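Local coordinates for oxidoreductase protein (Agrobacterium radiobacter, PDB 5UI9) that probably catalyses NAD-dependent oxidation or reduction of a small hydroxylated substrate, binding NAD+ and (2S)-2,3-dihydroxy-2-methylpropanoic acid next to each other, at residues E239-T244 with S285-N290; S277-S282 with I291-L296. All coordinates share one frame; numbering follows the deposited sequence.

Contact 1: residues E239-T244 with S285-N290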
loop_
_atom_site.group_PDB
_atom_site.type_symbol
_atom_site.label_atom_id
_atom_site.label_comp_id
_atom_site.label_asym_id
_atom_site.label_seq_id
_atom_site.Cartn_x
_atom_site.Cartn_y
_atom_site.Cartn_z
ATOM N N GLU A 239 11.100 5.059 15.560
ATOM C CA GLU A 239 11.106 6.036 14.467
ATOM C C GLU A 239 11.956 5.516 13.299
ATOM O O GLU A 239 13.169 5.379 13.444
ATOM C CB GLU A 239 11.647 7.391 14.966
ATOM C CG GLU A 239 11.797 8.484 13.906
ATOM C CD GLU A 239 10.575 8.625 13.015
ATOM O OE1 GLU A 239 9.468 8.863 13.544
ATOM O OE2 GLU A 239 10.721 8.486 11.780
ATOM N N PRO A 240 11.329 5.232 12.138
ATOM C CA PRO A 240 12.115 4.678 11.028
ATOM C C PRO A 240 12.931 5.669 10.174
ATOM O O PRO A 240 13.647 5.209 9.285
ATOM C CB PRO A 240 11.041 4.024 10.156
ATOM C CG PRO A 240 9.868 4.890 10.351
ATOM C CD PRO A 240 9.894 5.271 11.800
ATOM N N PHE A 241 12.820 6.986 10.405
ATOM C CA PHE A 241 13.493 7.989 9.560
ATOM C C PHE A 241 14.991 7.652 9.398
ATOM O O PHE A 241 15.644 7.376 10.408
ATOM C CB PHE A 241 13.326 9.402 10.156
ATOM C CG PHE A 241 14.017 10.496 9.370
ATOM C CD1 PHE A 241 15.346 10.830 9.628
ATOM C CD2 PHE A 241 13.335 11.201 8.382
ATOM C CE1 PHE A 241 15.987 11.829 8.906
ATOM C CE2 PHE A 241 13.969 12.199 7.652
ATOM C CZ PHE A 241 15.296 12.518 7.920
ATOM N N PRO A 242 15.558 7.664 8.178
ATOM C CA PRO A 242 14.917 8.029 6.911
ATOM C C PRO A 242 14.785 6.817 5.980
ATOM O O PRO A 242 15.117 6.891 4.781
ATOM C CB PRO A 242 15.927 9.022 6.336
ATOM C CG PRO A 242 17.242 8.424 6.733
ATOM C CD PRO A 242 17.022 7.661 8.023
ATOM N N GLU A 243 14.315 5.704 6.527
ATOM C CA GLU A 243 14.223 4.464 5.774
ATOM C C GLU A 243 12.974 4.426 4.910
ATOM O O GLU A 243 11.873 4.726 5.384
ATOM C CB GLU A 243 14.187 3.263 6.715
ATOM C CG GLU A 243 15.436 3.086 7.547
ATOM C CD GLU A 243 15.230 2.101 8.679
ATOM O OE1 GLU A 243 15.575 2.423 9.832
ATOM O OE2 GLU A 243 14.694 1.009 8.426
ATOM N N THR A 244 13.158 4.026 3.653
ATOM C CA THR A 244 12.069 3.693 2.746
ATOM C C THR A 244 11.909 2.165 2.721
ATOM O O THR A 244 12.862 1.443 2.399
ATOM C CB THR A 244 12.357 4.213 1.321
ATOM O OG1 THR A 244 12.547 5.638 1.347
ATOM C CG2 THR A 244 11.204 3.867 0.367
ATOM N N SER A 285 25.981 11.664 11.257
ATOM C CA SER A 285 25.253 11.738 12.528
ATOM C C SER A 285 23.960 10.966 12.403
ATOM O O SER A 285 23.191 11.197 11.466
ATOM C CB SER A 285 24.878 13.180 12.871
ATOM O OG SER A 285 26.015 13.986 13.039
ATOM N N ARG A 286 23.701 10.082 13.361
ATOM C CA ARG A 286 22.396 9.431 13.460
ATOM C C ARG A 286 21.336 10.523 13.706
ATOM O O ARG A 286 21.599 11.432 14.484
ATOM C CB ARG A 286 22.385 8.402 14.596
ATOM C CG ARG A 286 23.359 7.245 14.401
ATOM C CD ARG A 286 23.287 6.253 15.550
ATOM N NE ARG A 286 24.164 5.098 15.331
ATOM C CZ ARG A 286 23.922 4.090 14.484
ATOM N NH1 ARG A 286 22.821 4.057 13.730
ATOM N NH2 ARG A 286 24.799 3.097 14.381
ATOM N N PRO A 287 20.172 10.490 13.045
ATOM C CA PRO A 287 19.735 9.440 12.126
ATOM C C PRO A 287 19.911 9.782 10.628
ATOM O O PRO A 287 19.273 9.156 9.791
ATOM C CB PRO A 287 18.247 9.349 12.459
ATOM C CG PRO A 287 17.869 10.777 12.687
ATOM C CD PRO A 287 19.077 11.441 13.313
ATOM N N TRP A 288 20.756 10.755 10.289
ATOM C CA TRP A 288 20.947 11.174 8.882
ATOM C C TRP A 288 21.956 10.341 8.086
ATOM O O TRP A 288 22.154 10.587 6.890
ATOM C CB TRP A 288 21.384 12.638 8.833
ATOM C CG TRP A 288 20.321 13.567 9.257
ATOM C CD1 TRP A 288 20.054 13.990 10.525
ATOM C CD2 TRP A 288 19.365 14.200 8.408
ATOM N NE1 TRP A 288 18.990 14.857 10.516
ATOM C CE2 TRP A 288 18.545 15.001 9.229
ATOM C CE3 TRP A 288 19.126 14.175 7.028
ATOM C CZ2 TRP A 288 17.494 15.770 8.719
ATOM C CZ3 TRP A 288 18.081 14.941 6.517
ATOM C CH2 TRP A 288 17.278 15.726 7.364
ATOM N N HIS A 289 22.603 9.388 8.751
ATOM C CA HIS A 289 23.747 8.670 8.187
ATOM C C HIS A 289 23.502 7.960 6.850
ATOM O O HIS A 289 24.379 7.972 5.987
ATOM C CB HIS A 289 24.416 7.757 9.234
ATOM C CG HIS A 289 23.539 6.678 9.779
ATOM N ND1 HIS A 289 23.756 5.346 9.505
ATOM C CD2 HIS A 289 22.478 6.718 10.619
ATOM C CE1 HIS A 289 22.854 4.614 10.134
ATOM N NE2 HIS A 289 22.061 5.423 10.811
ATOM N N ASN A 290 22.314 7.392 6.659
ATOM C CA ASN A 290 21.966 6.754 5.388
ATOM C C ASN A 290 21.972 7.770 4.237
ATOM O O ASN A 290 22.544 7.500 3.184
ATOM C CB ASN A 290 20.595 6.066 5.485
ATOM C CG ASN A 290 20.236 5.256 4.246
ATOM O OD1 ASN A 290 21.088 4.915 3.421
ATOM N ND2 ASN A 290 18.955 4.934 4.118
#

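Contact 2: residues S277-S282 with I291-L296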
loop_
_atom_site.group_PDB
_atom_site.type_symbol
_atom_site.label_atom_id
_atom_site.label_comp_id
_atom_site.label_asym_id
_atom_site.label_seq_id
_atom_site.Cartn_x
_atom_site.Cartn_y
_atom_site.Cartn_z
ATOM N N SER A 277 22.358 -2.434 5.645
ATOM C CA SER A 277 22.587 -1.203 6.394
ATOM C C SER A 277 23.593 -0.291 5.705
ATOM O O SER A 277 24.499 -0.763 5.012
ATOM C CB SER A 277 23.101 -1.505 7.796
ATOM O OG SER A 277 22.092 -2.092 8.575
ATOM N N PRO A 278 23.454 1.023 5.917
ATOM C CA PRO A 278 24.423 1.943 5.362
ATOM C C PRO A 278 25.675 1.989 6.220
ATOM O O PRO A 278 25.659 1.599 7.388
ATOM C CB PRO A 278 23.690 3.280 5.422
ATOM C CG PRO A 278 22.858 3.170 6.650
ATOM C CD PRO A 278 22.433 1.725 6.719
ATOM N N GLN A 279 26.751 2.464 5.619
ATOM C CA GLN A 279 27.968 2.769 6.335
ATOM C C GLN A 279 27.749 4.003 7.198
ATOM O O GLN A 279 26.776 4.746 7.022
ATOM C CB GLN A 279 29.109 3.022 5.347
ATOM C CG GLN A 279 29.496 1.794 4.532
ATOM C CD GLN A 279 30.698 2.050 3.635
ATOM O OE1 GLN A 279 31.746 1.416 3.780
ATOM N NE2 GLN A 279 30.554 2.993 2.719
ATOM N N LEU A 280 28.669 4.209 8.131
ATOM C CA LEU A 280 28.668 5.377 8.980
ATOM C C LEU A 280 29.958 6.138 8.714
ATOM O O LEU A 280 31.035 5.753 9.186
ATOM C CB LEU A 280 28.558 4.957 10.450
ATOM C CG LEU A 280 28.411 6.077 11.483
ATOM C CD1 LEU A 280 27.151 6.902 11.230
ATOM C CD2 LEU A 280 28.394 5.474 12.882
ATOM N N LEU A 281 29.855 7.219 7.949
ATOM C CA LEU A 281 31.023 8.014 7.599
ATOM C C LEU A 281 31.494 8.786 8.827
ATOM O O LEU A 281 30.719 8.986 9.777
ATOM C CB LEU A 281 30.701 8.951 6.436
ATOM C CG LEU A 281 30.279 8.242 5.138
ATOM C CD1 LEU A 281 29.882 9.263 4.084
ATOM C CD2 LEU A 281 31.387 7.324 4.623
ATOM N N SER A 282 32.763 9.202 8.807
ATOM C CA SER A 282 33.402 9.867 9.959
ATOM C C SER A 282 32.652 11.125 10.445
ATOM O O SER A 282 32.574 11.387 11.648
ATOM C CB SER A 282 34.859 10.212 9.628
ATOM O OG SER A 282 34.946 11.028 8.472
ATOM N N ILE A 291 21.337 8.926 4.455
ATOM C CA ILE A 291 21.298 10.012 3.466
ATOM C C ILE A 291 22.706 10.557 3.243
ATOM O O ILE A 291 23.126 10.788 2.099
ATOM C CB ILE A 291 20.323 11.144 3.900
ATOM C CG1 ILE A 291 18.870 10.633 3.876
ATOM C CG2 ILE A 291 20.467 12.381 3.008
ATOM C CD1 ILE A 291 17.858 11.597 4.465
ATOM N N GLN A 292 23.433 10.747 4.338
ATOM C CA GLN A 292 24.785 11.283 4.279
ATOM C C GLN A 292 25.749 10.431 3.451
ATOM O O GLN A 292 26.533 10.978 2.672
ATOM C CB GLN A 292 25.309 11.524 5.695
ATOM C CG GLN A 292 24.641 12.729 6.348
ATOM C CD GLN A 292 24.907 12.830 7.837
ATOM O OE1 GLN A 292 24.861 11.830 8.560
ATOM N NE2 GLN A 292 25.158 14.040 8.311
ATOM N N GLU A 293 25.676 9.106 3.594
ATOM C CA GLU A 293 26.440 8.200 2.730
ATOM C C GLU A 293 26.076 8.400 1.260
ATOM O O GLU A 293 26.963 8.425 0.403
ATOM C CB GLU A 293 26.221 6.727 3.091
ATOM C CG GLU A 293 27.118 5.777 2.290
ATOM C CD GLU A 293 26.892 4.304 2.589
ATOM O OE1 GLU A 293 25.822 3.934 3.105
ATOM O OE2 GLU A 293 27.799 3.498 2.311
ATOM N N SER A 294 24.779 8.523 0.973
ATOM C CA SER A 294 24.319 8.660 -0.409
ATOM C C SER A 294 24.760 9.976 -1.069
ATOM O O SER A 294 24.872 10.046 -2.287
ATOM C CB SER A 294 22.798 8.499 -0.495
ATOM O OG SER A 294 22.110 9.637 -0.018
ATOM N N VAL A 295 25.006 11.002 -0.254
ATOM C CA VAL A 295 25.539 12.283 -0.723
ATOM C C VAL A 295 26.942 12.068 -1.292
ATOM O O VAL A 295 27.250 12.572 -2.360
ATOM C CB VAL A 295 25.579 13.354 0.408
ATOM C CG1 VAL A 295 26.278 14.624 -0.057
ATOM C CG2 VAL A 295 24.179 13.678 0.923
ATOM N N LEU A 296 27.780 11.321 -0.580
ATOM C CA LEU A 296 29.105 10.957 -1.095
ATOM C C LEU A 296 29.008 10.140 -2.393
ATOM O O LEU A 296 29.713 10.439 -3.364
ATOM C CB LEU A 296 29.929 10.206 -0.041
ATOM C CG LEU A 296 31.323 9.718 -0.465
ATOM C CD1 LEU A 296 32.174 10.870 -0.983
ATOM C CD2 LEU A 296 32.025 8.996 0.672
#

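Contact 1: residues E239-T244 with S285-N290
Phe241 drives the rim of its ring into the face of Trp288, a T-shaped aromatic pair at the pocket that holds the dihydroxy acid in this GFO/IDH/MocA-type oxidoreductase. The planes stand at 75°, and the centroids of the phenyl ring and the six-membered indole ring are 5.1 Å apart. CZ of Phe241 comes within 3.8 Å of Trp288 CH2, while CE1 of the same phenyl lies over the middle of the indole. With CG anti to the backbone N (chi1 179°), Phe241 reaches out from its loop to the indole, although its CB does not point that way. Along its edge, CD1 of Phe241 also meets CG of Pro287 at 4.0 Å. One phenyl face is occupied by Pro242, whose CB sits over the ring centre, and the ring stacks elsewhere with Phe159. Both Pro242 and Pro287 follow cis peptide bonds, as in type VI turns, closed by the backbone bonds Glu243 N to Pro240 O and Trp288 N to Ser285 O.

No hydrogen bond joins the segments; the aromatic pair and the prolines do, with Pro242 CD 3.2 Å from Pro287 O. Trp288 also touches the bound dihydroxy acid, making Phe241 a second-shell residue. Within its own loop, Phe241 N donates to Glu239 OE2 at 2.9 Å, on the anti side of the carboxylate and 20° out of its plane; that oxygen also bonds to Ser157 OG.

Contact 2: residues S277-S282 with I291-L296
Glu293 reaches from the helix to the extended loop and takes hold of Gln279 with both carboxylate oxygens. OE1 accepts the backbone N of Gln279 at 3.1 Å, from above the carboxylate plane (54° out of it), and OE2 accepts the side-chain NE2 of the same residue at 2.8 Å, on its anti side but tilted well out of the carboxylate plane. Amide and carboxylate planes are 36° apart, and the two side chains cross at about a right angle. Swung opposite its backbone N (chi1 -174°) and straight beyond, the Glu293 chain spans the gap to the loop. Thr131 OG1 is a further partner of OE1, so the helix side chain links two parts of the chain. Pro278 CB also rests 3.2 Å from Glu293 OE1.

The closely packed part is Leu281 against the helix, beside the stem of Glu293. Leu281 points its CB at the helix and lays CD1 against the backbone, 3.8 Å from Glu293 CA, then touches CD2 of Leu296 at 4.0 Å. Gln279, by contrast, forms the solvent-side rim, where its aliphatic carbons run past OE2 before the amide closes on it.

On the inner side of the helix, Ile291 turns away from the loop to touch both NAD and the bound dihydroxy acid. This part of helix 289-308 lies between the loop that follows strand 271-275 and the Rossmann-domain helix 17-26, where Val295 meets Gln20 and Ala23 and Leu296 meets Asp26.

From the N terminus, the Rossmann domain comes first, and the chain then enters the C-terminal sheet. Contact 1 starts in the loop between strands 225-231 and 245-250 and closes at 285-290, after the chain has run through strands 245-250, 253-258, 262-266 and 271-275. Contact 2 opens inside that span, at 277-282, and closes further on, at 291-296, so the two closures cross. Both end on or at the start of helix 289-308, with centres about 10 Å apart. They also touch directly: Ser285 N probably hydrogen-bonds Gln292 OE1, and His289 packs on Leu280 and Pro278. Together they tie two loops of the sheet domain to the helix beside the cofactor.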